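Long-range contacts in gene 2 protein (Enterobacteria phage Sf6, PDB 5C12), which packages viral DNA as the large terminase subunit and cuts it with a metal-dependent nuclease domain, the part modelled here: residues V47-D52 and K61-R66; K72-G77 and E208-K213; Y101-D106 and I125-F130. The protein carries 1 engineered substitution. All coordinates share one frame; numbering follows the deposited sequence.

Contact 1: V47-D52 and K61-R66. With MG (magnesium ion), chain C.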
loop_
_atom_site.group_PDB
_atom_site.type_symbol
_atom_site.label_atom_id
_atom_site.label_comp_id
_atom_site.label_asym_id
_atom_site.label_seq_id
_atom_site.Cartn_x
_atom_site.Cartn_y
_atom_site.Cartn_z
ATOM N N VAL A 47 -2.501 -13.741 1.611
ATOM C CA VAL A 47 -1.427 -13.036 0.951
ATOM C C VAL A 47 -2.053 -12.041 -0.013
ATOM O O VAL A 47 -2.864 -12.417 -0.859
ATOM C CB VAL A 47 -0.458 -13.977 0.234
ATOM C CG1 VAL A 47 0.578 -13.176 -0.546
ATOM C CG2 VAL A 47 0.228 -14.889 1.248
ATOM N N VAL A 48 -1.705 -10.770 0.157
ATOM C CA VAL A 48 -2.209 -9.665 -0.633
ATOM C C VAL A 48 -1.067 -8.956 -1.332
ATOM O O VAL A 48 -0.099 -8.545 -0.694
ATOM C CB VAL A 48 -2.990 -8.634 0.220
ATOM C CG1 VAL A 48 -3.667 -7.591 -0.684
ATOM C CG2 VAL A 48 -4.027 -9.310 1.108
ATOM N N SER A 49 -1.201 -8.776 -2.635
ATOM C CA SER A 49 -0.176 -8.161 -3.468
ATOM C C SER A 49 -0.804 -7.029 -4.241
ATOM O O SER A 49 -1.995 -7.085 -4.578
ATOM C CB SER A 49 0.389 -9.162 -4.479
ATOM O OG SER A 49 1.084 -10.228 -3.861
ATOM N N ALA A 50 -0.036 -5.998 -4.540
ATOM C CA ALA A 50 -0.549 -4.886 -5.313
ATOM C C ALA A 50 0.524 -4.274 -6.187
ATOM O O ALA A 50 1.723 -4.354 -5.901
ATOM C CB ALA A 50 -1.197 -3.813 -4.404
ATOM N N HIS A 51 0.078 -3.672 -7.284
ATOM C CA HIS A 51 0.935 -3.139 -8.320
ATOM C C HIS A 51 0.566 -1.717 -8.676
ATOM O O HIS A 51 -0.602 -1.395 -8.938
ATOM C CB HIS A 51 0.790 -4.020 -9.573
ATOM C CG HIS A 51 1.453 -3.488 -10.816
ATOM N ND1 HIS A 51 2.766 -3.078 -10.854
ATOM C CD2 HIS A 51 0.991 -3.386 -12.088
ATOM C CE1 HIS A 51 3.074 -2.699 -12.087
ATOM N NE2 HIS A 51 2.011 -2.885 -12.854
ATOM N N ASP A 52 1.583 -0.869 -8.730
ATOM C CA ASP A 52 1.455 0.493 -9.199
ATOM C C ASP A 52 2.144 0.577 -10.546
ATOM O O ASP A 52 3.362 0.447 -10.647
ATOM C CB ASP A 52 2.106 1.470 -8.228
ATOM C CG ASP A 52 2.004 2.890 -8.710
ATOM O OD1 ASP A 52 1.955 3.087 -9.944
ATOM O OD2 ASP A 52 1.946 3.805 -7.874
ATOM N N LYS A 61 7.951 1.326 -11.789
ATOM C CA LYS A 61 6.732 0.740 -11.279
ATOM C C LYS A 61 6.923 0.129 -9.896
ATOM O O LYS A 61 8.046 -0.120 -9.466
ATOM C CB LYS A 61 6.253 -0.334 -12.240
ATOM C CG LYS A 61 5.940 0.230 -13.632
ATOM C CD LYS A 61 5.867 -0.809 -14.708
ATOM C CE LYS A 61 5.370 -0.180 -15.988
ATOM N NZ LYS A 61 6.232 0.941 -16.440
ATOM N N GLY A 62 5.824 -0.142 -9.211
ATOM C CA GLY A 62 5.907 -0.671 -7.865
ATOM C C GLY A 62 5.123 -1.945 -7.664
ATOM O O GLY A 62 4.094 -2.174 -8.336
ATOM N N TYR A 63 5.611 -2.779 -6.763
ATOM C CA TYR A 63 4.921 -3.968 -6.299
ATOM C C TYR A 63 5.158 -4.149 -4.818
ATOM O O TYR A 63 6.245 -3.894 -4.323
ATOM C CB TYR A 63 5.428 -5.188 -7.050
ATOM C CG TYR A 63 4.924 -6.518 -6.548
ATOM C CD1 TYR A 63 5.525 -7.161 -5.493
ATOM C CD2 TYR A 63 3.834 -7.129 -7.131
ATOM C CE1 TYR A 63 5.070 -8.375 -5.033
ATOM C CE2 TYR A 63 3.378 -8.329 -6.685
ATOM C CZ TYR A 63 3.979 -8.954 -5.640
ATOM O OH TYR A 63 3.515 -10.193 -5.236
ATOM N N ALA A 64 4.139 -4.608 -4.123
ATOM C CA ALA A 64 4.260 -4.912 -2.703
ATOM C C ALA A 64 3.449 -6.141 -2.398
ATOM O O ALA A 64 2.427 -6.374 -3.037
ATOM C CB ALA A 64 3.792 -3.748 -1.865
ATOM N N SER A 65 3.893 -6.946 -1.439
ATOM C CA SER A 65 3.107 -8.082 -1.010
ATOM C C SER A 65 3.249 -8.286 0.480
ATOM O O SER A 65 4.328 -8.071 1.042
ATOM C CB SER A 65 3.548 -9.345 -1.741
ATOM O OG SER A 65 2.702 -10.430 -1.426
ATOM N N ARG A 66 2.162 -8.718 1.110
ATOM C CA ARG A 66 2.198 -9.079 2.518
ATOM C C ARG A 66 1.470 -10.380 2.751
ATOM O O ARG A 66 0.543 -10.742 2.004
ATOM C CB ARG A 66 1.550 -7.974 3.347
ATOM C CG ARG A 66 0.061 -7.773 3.132
ATOM C CD ARG A 66 -0.467 -6.563 3.872
ATOM N NE ARG A 66 -1.875 -6.276 3.583
ATOM C CZ ARG A 66 -2.910 -6.646 4.322
ATOM N NH1 ARG A 66 -2.755 -7.355 5.438
ATOM N NH2 ARG A 66 -4.128 -6.274 3.964
HETATM MG MG MG C . 1.208 5.689 -7.985
HETATM O O HOH W 1 0.990 5.618 -9.871
HETATM O O HOH W 2 -0.842 5.086 -7.616
HETATM O O HOH W 3 3.178 6.326 -8.164
HETATM O O HOH W 4 0.540 7.632 -8.209
#
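Strands 47-52 and 61-66 form an antiparallel hairpin pair whose hydrogen-bonded pairs are Val-48 with Arg-66, Ala-50 with Ala-64 and Asp-52 with Gly-62. Each is closed by two backbone N-H...O bonds, and CA-H...O contacts fill the intervals, as from Ser-49 CA to Ala-64 O (3.2 Å).

In a buried chain of hydroxyls, Ser-49 OG sits between Tyr-63 OH at 2.8 Å and Ser-65 OG at 2.9 Å. With CG anti to the backbone N (chi1 173°), the Tyr-63 ring runs diagonally back along the pair, which puts its hydroxyl beside Ser-49 rather than its cross-strand partner His-51. The same hydroxyl is also hydrogen-bonded to Asp-96 OD2.

A side chain also bonds to the backbone. His-51 ND1 donates to Gly-62 O (3.0 Å), which is gripped twice, Asp-52 N arriving from the opposite face of the carbonyl plane. The ND1 bond, 18° out of the ring plane, helps to set the turn of the imidazole, while Lys-61 CB lies at its edge. Val-48 CG2 rests over one face of the Arg-66 guanidinium, offset toward its rim and 4.2 Å from NH2; NH1 bonds to Gly-68 O and NE to Cys-257 O.

Metal binding is the last kind: Asp-52 OD2 holds a magnesium ion at 2.0 Å, together with Asp-252 and four waters, one also near OD1, while Ser-54 N bonds to OD1.

The hairpin lies in the middle of the sheet, with strand 100-104 beside 47-52. Helix 82-95 covers the His-51 and Tyr-63 face, and helix 249-256 packs against Ala-50, Asp-52 and Ala-64.

Contact 2: K72-G77 and E208-K213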
loop_
_atom_site.group_PDB
_atom_site.type_symbol
_atom_site.label_atom_id
_atom_site.label_comp_id
_atom_site.label_asym_id
_atom_site.label_seq_id
_atom_site.Cartn_x
_atom_site.Cartn_y
_atom_site.Cartn_z
ATOM N N LYS A 72 6.401 -8.861 2.930
ATOM C CA LYS A 72 7.445 -9.795 2.531
ATOM C C LYS A 72 8.185 -9.437 1.237
ATOM O O LYS A 72 9.286 -9.939 1.014
ATOM C CB LYS A 72 6.908 -11.221 2.473
ATOM C CG LYS A 72 5.893 -11.485 1.426
ATOM C CD LYS A 72 5.548 -12.974 1.371
ATOM C CE LYS A 72 4.528 -13.244 0.277
ATOM N NZ LYS A 72 4.232 -14.694 0.249
ATOM N N ARG A 73 7.606 -8.590 0.390
ATOM C CA ARG A 73 8.266 -8.159 -0.832
ATOM C C ARG A 73 7.926 -6.729 -1.164
ATOM O O ARG A 73 6.764 -6.313 -1.069
ATOM C CB ARG A 73 7.912 -9.050 -2.045
ATOM C CG ARG A 73 8.838 -8.817 -3.234
ATOM C CD ARG A 73 8.423 -9.503 -4.503
ATOM N NE ARG A 73 8.295 -10.943 -4.341
ATOM C CZ ARG A 73 9.271 -11.815 -4.537
ATOM N NH1 ARG A 73 10.478 -11.401 -4.876
ATOM N NH2 ARG A 73 9.036 -13.106 -4.384
ATOM N N ILE A 74 8.953 -5.978 -1.530
ATOM C CA ILE A 74 8.829 -4.641 -2.112
ATOM C C ILE A 74 9.734 -4.571 -3.326
ATOM O O ILE A 74 10.961 -4.749 -3.232
ATOM C CB ILE A 74 9.261 -3.531 -1.112
ATOM C CG1 ILE A 74 8.398 -3.527 0.166
ATOM C CG2 ILE A 74 9.293 -2.191 -1.792
ATOM C CD1 ILE A 74 6.940 -3.100 0.016
ATOM N N ALA A 75 9.158 -4.374 -4.507
ATOM C CA ALA A 75 9.920 -4.504 -5.731
ATOM C C ALA A 75 9.646 -3.345 -6.648
ATOM O O ALA A 75 8.537 -2.835 -6.700
ATOM C CB ALA A 75 9.590 -5.831 -6.462
ATOM N N GLU A 76 10.674 -2.955 -7.377
ATOM C CA GLU A 76 10.597 -1.909 -8.392
ATOM C C GLU A 76 10.699 -2.546 -9.782
ATOM O O GLU A 76 11.469 -3.494 -10.017
ATOM C CB GLU A 76 11.701 -0.863 -8.165
ATOM C CG GLU A 76 13.130 -1.430 -8.214
ATOM C CD GLU A 76 14.236 -0.424 -7.876
ATOM O OE1 GLU A 76 13.921 0.696 -7.419
ATOM O OE2 GLU A 76 15.415 -0.776 -8.101
ATOM N N GLY A 77 9.910 -2.018 -10.707
ATOM C CA GLY A 77 9.863 -2.535 -12.057
ATOM C C GLY A 77 10.359 -1.485 -13.021
ATOM O O GLY A 77 9.716 -0.450 -13.211
ATOM N N GLU A 208 17.335 -4.907 2.493
ATOM C CA GLU A 208 17.584 -3.595 3.069
ATOM C C GLU A 208 17.429 -2.453 2.054
ATOM O O GLU A 208 16.841 -1.420 2.361
ATOM C CB GLU A 208 18.991 -3.566 3.673
ATOM C CG GLU A 208 19.235 -2.379 4.555
ATOM C CD GLU A 208 20.544 -2.493 5.312
ATOM O OE1 GLU A 208 21.463 -3.158 4.790
ATOM O OE2 GLU A 208 20.640 -1.930 6.422
ATOM N N LYS A 209 17.961 -2.640 0.856
ATOM C CA LYS A 209 17.983 -1.579 -0.155
ATOM C C LYS A 209 16.558 -1.172 -0.535
ATOM O O LYS A 209 16.215 0.013 -0.527
ATOM C CB LYS A 209 18.750 -2.060 -1.391
ATOM C CG LYS A 209 18.618 -1.192 -2.619
ATOM C CD LYS A 209 19.550 -0.012 -2.590
ATOM C CE LYS A 209 19.894 0.430 -4.008
ATOM N NZ LYS A 209 20.640 1.717 -4.021
ATOM N N MET A 210 15.730 -2.152 -0.850
ATOM C CA MET A 210 14.360 -1.847 -1.230
ATOM C C MET A 210 13.548 -1.323 -0.042
ATOM O O MET A 210 12.651 -0.493 -0.208
ATOM C CB MET A 210 13.673 -3.065 -1.882
ATOM C CG MET A 210 14.181 -3.417 -3.293
ATOM S SD MET A 210 14.216 -1.985 -4.387
ATOM C CE MET A 210 12.525 -1.502 -4.381
ATOM N N LEU A 211 13.833 -1.814 1.159
ATOM C CA LEU A 211 13.113 -1.331 2.323
ATOM C C LEU A 211 13.397 0.161 2.537
ATOM O O LEU A 211 12.480 0.934 2.821
ATOM C CB LEU A 211 13.477 -2.150 3.567
ATOM C CG LEU A 211 12.652 -1.877 4.818
ATOM C CD1 LEU A 211 11.196 -2.181 4.586
ATOM C CD2 LEU A 211 13.213 -2.701 5.998
ATOM N N GLU A 212 14.663 0.557 2.420
ATOM C CA GLU A 212 15.063 1.962 2.525
ATOM C C GLU A 212 14.388 2.818 1.441
ATOM O O GLU A 212 13.959 3.940 1.719
ATOM C CB GLU A 212 16.582 2.117 2.441
ATOM C CG GLU A 212 17.019 3.569 2.485
ATOM C CD GLU A 212 16.412 4.297 3.671
ATOM O OE1 GLU A 212 16.487 3.719 4.779
ATOM O OE2 GLU A 212 15.842 5.410 3.501
ATOM N N LYS A 213 14.301 2.315 0.215
ATOM C CA LYS A 213 13.633 3.084 -0.840
ATOM C C LYS A 213 12.162 3.304 -0.505
ATOM O O LYS A 213 11.621 4.413 -0.686
ATOM C CB LYS A 213 13.729 2.373 -2.207
ATOM C CG LYS A 213 15.124 2.302 -2.784
ATOM C CD LYS A 213 15.019 1.983 -4.269
ATOM C CE LYS A 213 16.356 1.896 -4.928
ATOM N NZ LYS A 213 16.192 2.031 -6.410
HETATM O O HOH W 5 17.390 -0.773 -6.284
#
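Helix-on-sheet packing in an RNase H-like nuclease domain brings Met-210 onto Ile-74 and Glu-76. Helix 208-213 crosses strand 72-77 at 77°, with 8.2 Å between the axes of the two segments, so the elements meet over a short patch and one residue of the helix does most of the touching.

That residue is Met-210. Its side chain is bent at both chi2 (-50°) and chi3 (-60°), which curls the thioether down onto the strand. CB and CG both lie against Ile-74 O, CB at 3.5 Å, and the methyl CE comes to rest over the backbone, 3.8 Å from Glu-76 N. CE also meets the CG2 branch of Ile-74 at 4.2 Å. The other branch of Ile-74 leads away from the helix, and its CD1 packs on Ala-64 of the neighbouring strand. Met-210 SD lies 3.8 Å from Glu-76 CD, while CE meets the CB and CG methylenes of the same glutamate.

Ile-74 and Glu-76, two residues apart, send their side chains to the helix-covered face, whereas Ala-75 between them turns to helix 82-95. Leu-250 of helix 249-256 also packs here, touching Ile-74, Met-210 and Lys-213 alike.

A salt bridge lies beside the methionine. Beyond CG, both Glu-76 and Lys-213 are extended, and the two chains cross at about a right angle, one turn of helix beyond Met-210. Their salt bridge runs from Lys-213 NZ to Glu-76 OE1 at 2.8 Å, using the syn lone pair of that oxygen, and a water donates to Glu-76 OE2 at 2.7 Å while accepting a weak bond from Lys-213 NZ.

Contact 3: Y101-D106 and I125-F130; sequences YLWDGD and ITATMF. With MG (magnesium ion), chain B.
Parallel strand pairing at the edge of the sheet joins segments 101-106 and 125-130, the two strands of a beta-alpha-beta unit connected through helix 113-119. The register sets Tyr-101 beside Ala-127 and Asp-104 beside Phe-130. Five backbone hydrogen bonds alternate between the strands, from Tyr-101 N to Thr-126 O at one end to Gly-105 N to Phe-130 O at the other, the last 2.9 Å long and nearly straight at 170°.

Trp-103 and Met-129 carry the side-chain packing on one face. With chi1 at 83°, the indole folds over its neighbour strand: Met-129 CA stands over the six-membered ring in a CH-pi contact, 3.9 Å from its centroid. The thioether bends at chi3 to bring CE tightly against Trp-103 CZ2 (3.4 Å), while CG passes 3.7 Å from Gly-105 CA. Beyond this contact, Trp-103 NE1 bonds to Gly-109 O, which helps to hold the ring in place.

On the other face Leu-102 and Thr-128 run side by side, CD2 on CG2 at 4.1 Å. One water ties the two strands together further, donating to Tyr-101 O and hydrogen-bonding to both Thr-126 OG1 and Thr-128 OG1; Thr-126 OG1 is also bonded to His-100 ND1.

Where strand 101-104 ends, the Asp-104 carboxylate does two jobs. OD1 accepts from Asp-106 N at 2.9 Å, forming an Asx turn, and OD2 binds a magnesium ion at 2.0 Å. Asp-106 in turn is held by Lys-131 and Ser-133. Asp-104 at the end of strand 100-104, beside the metal-binding Asp-52 on the adjoining strand 47-52, is the arrangement of the RNase H-like nuclease active site.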
loop_
_atom_site.group_PDB
_atom_site.type_symbol
_atom_site.label_atom_id
_atom_site.label_comp_id
_atom_site.label_asym_id
_atom_site.label_seq_id
_atom_site.Cartn_x
_atom_site.Cartn_y
_atom_site.Cartn_z
ATOM N N TYR A 101 -4.835 -9.824 -5.606
ATOM C CA TYR A 101 -3.970 -8.888 -6.301
ATOM C C TYR A 101 -4.777 -7.651 -6.627
ATOM O O TYR A 101 -5.905 -7.766 -7.124
ATOM C CB TYR A 101 -3.496 -9.505 -7.591
ATOM C CG TYR A 101 -2.749 -8.621 -8.535
ATOM C CD1 TYR A 101 -3.388 -7.990 -9.576
ATOM C CD2 TYR A 101 -1.359 -8.487 -8.446
ATOM C CE1 TYR A 101 -2.706 -7.213 -10.467
ATOM C CE2 TYR A 101 -0.665 -7.715 -9.340
ATOM C CZ TYR A 101 -1.346 -7.073 -10.356
ATOM O OH TYR A 101 -0.695 -6.317 -11.300
ATOM N N LEU A 102 -4.198 -6.489 -6.356
ATOM C CA LEU A 102 -4.781 -5.209 -6.734
ATOM C C LEU A 102 -3.829 -4.442 -7.624
ATOM O O LEU A 102 -2.609 -4.652 -7.578
ATOM C CB LEU A 102 -5.117 -4.366 -5.509
ATOM C CG LEU A 102 -6.021 -5.021 -4.462
ATOM C CD1 LEU A 102 -5.159 -5.691 -3.402
ATOM C CD2 LEU A 102 -6.937 -3.991 -3.814
ATOM N N TRP A 103 -4.366 -3.545 -8.447
ATOM C CA TRP A 103 -3.511 -2.634 -9.175
ATOM C C TRP A 103 -4.213 -1.311 -9.360
ATOM O O TRP A 103 -5.446 -1.253 -9.347
ATOM C CB TRP A 103 -3.089 -3.223 -10.528
ATOM C CG TRP A 103 -4.099 -3.038 -11.626
ATOM C CD1 TRP A 103 -4.074 -2.085 -12.598
ATOM C CD2 TRP A 103 -5.272 -3.832 -11.872
ATOM N NE1 TRP A 103 -5.165 -2.222 -13.426
ATOM C CE2 TRP A 103 -5.918 -3.281 -12.991
ATOM C CE3 TRP A 103 -5.848 -4.929 -11.232
ATOM C CZ2 TRP A 103 -7.100 -3.807 -13.502
ATOM C CZ3 TRP A 103 -7.032 -5.433 -11.718
ATOM C CH2 TRP A 103 -7.640 -4.882 -12.853
ATOM N N ASP A 104 -3.434 -0.253 -9.543
ATOM C CA ASP A 104 -3.971 1.082 -9.722
ATOM C C ASP A 104 -4.521 1.230 -11.128
ATOM O O ASP A 104 -3.793 1.173 -12.112
ATOM C CB ASP A 104 -2.887 2.125 -9.452
ATOM C CG ASP A 104 -3.344 3.543 -9.686
ATOM O OD1 ASP A 104 -4.556 3.800 -9.836
ATOM O OD2 ASP A 104 -2.469 4.430 -9.735
ATOM N N GLY A 105 -5.838 1.398 -11.205
ATOM C CA GLY A 105 -6.498 1.581 -12.480
ATOM C C GLY A 105 -7.026 2.977 -12.706
ATOM O O GLY A 105 -7.791 3.202 -13.662
ATOM N N ASP A 106 -6.613 3.924 -11.870
ATOM C CA ASP A 106 -7.154 5.285 -11.930
ATOM C C ASP A 106 -6.538 6.056 -13.084
ATOM O O ASP A 106 -7.052 7.104 -13.485
ATOM C CB ASP A 106 -6.892 6.036 -10.623
ATOM C CG ASP A 106 -8.145 6.655 -10.023
ATOM O OD1 ASP A 106 -9.233 6.500 -10.592
ATOM O OD2 ASP A 106 -8.031 7.291 -8.949
ATOM N N ILE A 125 -6.513 -16.652 -7.597
ATOM C CA ILE A 125 -6.059 -15.298 -7.272
ATOM C C ILE A 125 -7.088 -14.320 -7.775
ATOM O O ILE A 125 -7.422 -14.320 -8.973
ATOM C CB ILE A 125 -4.718 -14.974 -7.942
ATOM C CG1 ILE A 125 -3.714 -16.078 -7.642
ATOM C CG2 ILE A 125 -4.236 -13.603 -7.497
ATOM C CD1 ILE A 125 -2.388 -15.879 -8.285
ATOM N N THR A 126 -7.641 -13.527 -6.865
ATOM C CA THR A 126 -8.589 -12.502 -7.256
ATOM C C THR A 126 -7.836 -11.297 -7.792
ATOM O O THR A 126 -6.702 -11.033 -7.401
ATOM C CB THR A 126 -9.468 -12.044 -6.093
ATOM O OG1 THR A 126 -8.651 -11.425 -5.090
ATOM C CG2 THR A 126 -10.220 -13.218 -5.505
ATOM N N ALA A 127 -8.474 -10.562 -8.687
ATOM C CA ALA A 127 -7.905 -9.361 -9.274
ATOM C C ALA A 127 -8.875 -8.215 -9.059
ATOM O O ALA A 127 -10.036 -8.296 -9.482
ATOM C CB ALA A 127 -7.642 -9.556 -10.759
ATOM N N THR A 128 -8.407 -7.154 -8.409
ATOM C CA THR A 128 -9.241 -6.003 -8.071
ATOM C C THR A 128 -8.602 -4.719 -8.556
ATOM O O THR A 128 -7.409 -4.479 -8.280
ATOM C CB THR A 128 -9.462 -5.932 -6.554
ATOM O OG1 THR A 128 -10.170 -7.099 -6.138
ATOM C CG2 THR A 128 -10.238 -4.680 -6.176
ATOM N N MET A 129 -9.355 -3.909 -9.300
ATOM C CA MET A 129 -8.834 -2.637 -9.760
ATOM C C MET A 129 -9.044 -1.654 -8.629
ATOM O O MET A 129 -10.153 -1.493 -8.139
ATOM C CB MET A 129 -9.543 -2.144 -11.028
ATOM C CG MET A 129 -9.147 -0.699 -11.367
ATOM S SD MET A 129 -9.928 -0.062 -12.862
ATOM C CE MET A 129 -9.049 -1.100 -13.910
ATOM N N PHE A 130 -7.975 -0.994 -8.226
ATOM C CA PHE A 130 -8.028 0.031 -7.199
ATOM C C PHE A 130 -8.073 1.390 -7.846
ATOM O O PHE A 130 -7.260 1.683 -8.722
ATOM C CB PHE A 130 -6.775 -0.090 -6.330
ATOM C CG PHE A 130 -6.721 0.872 -5.167
ATOM C CD1 PHE A 130 -6.270 2.161 -5.340
ATOM C CD2 PHE A 130 -7.116 0.450 -3.911
ATOM C CE1 PHE A 130 -6.191 3.019 -4.253
ATOM C CE2 PHE A 130 -7.057 1.315 -2.828
ATOM C CZ PHE A 130 -6.624 2.589 -3.025
HETATM MG MG MG B . -0.575 5.103 -9.509
HETATM O O HOH W 6 -8.139 -8.786 -5.415
HETATM O O HOH W 2 -0.842 5.086 -7.616
HETATM O O HOH W 1 0.990 5.618 -9.871
#

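Overall arrangement
All three share one mixed sheet. Contact 1 is its buried middle; contact 3, partly buried, pairs strand 100-104 with the outermost strand 126-130 on one flank, and strand 72-77 of contact 2 lies on the other. Contact 1 touches both, through probable backbone hydrogen bonds from His-51 N to Leu-102 O and from Lys-61 N to Gly-77 O, whereas contacts 2 and 3 stay about 10 Å apart at their nearest atoms. Contacts 1 and 3 are strand pairings knit by backbone bonds, and each brings an aspartate to the metal site. Contact 2, a surface contact, has no backbone bonding between its segments: a methionine and a salt bridge join helix to sheet.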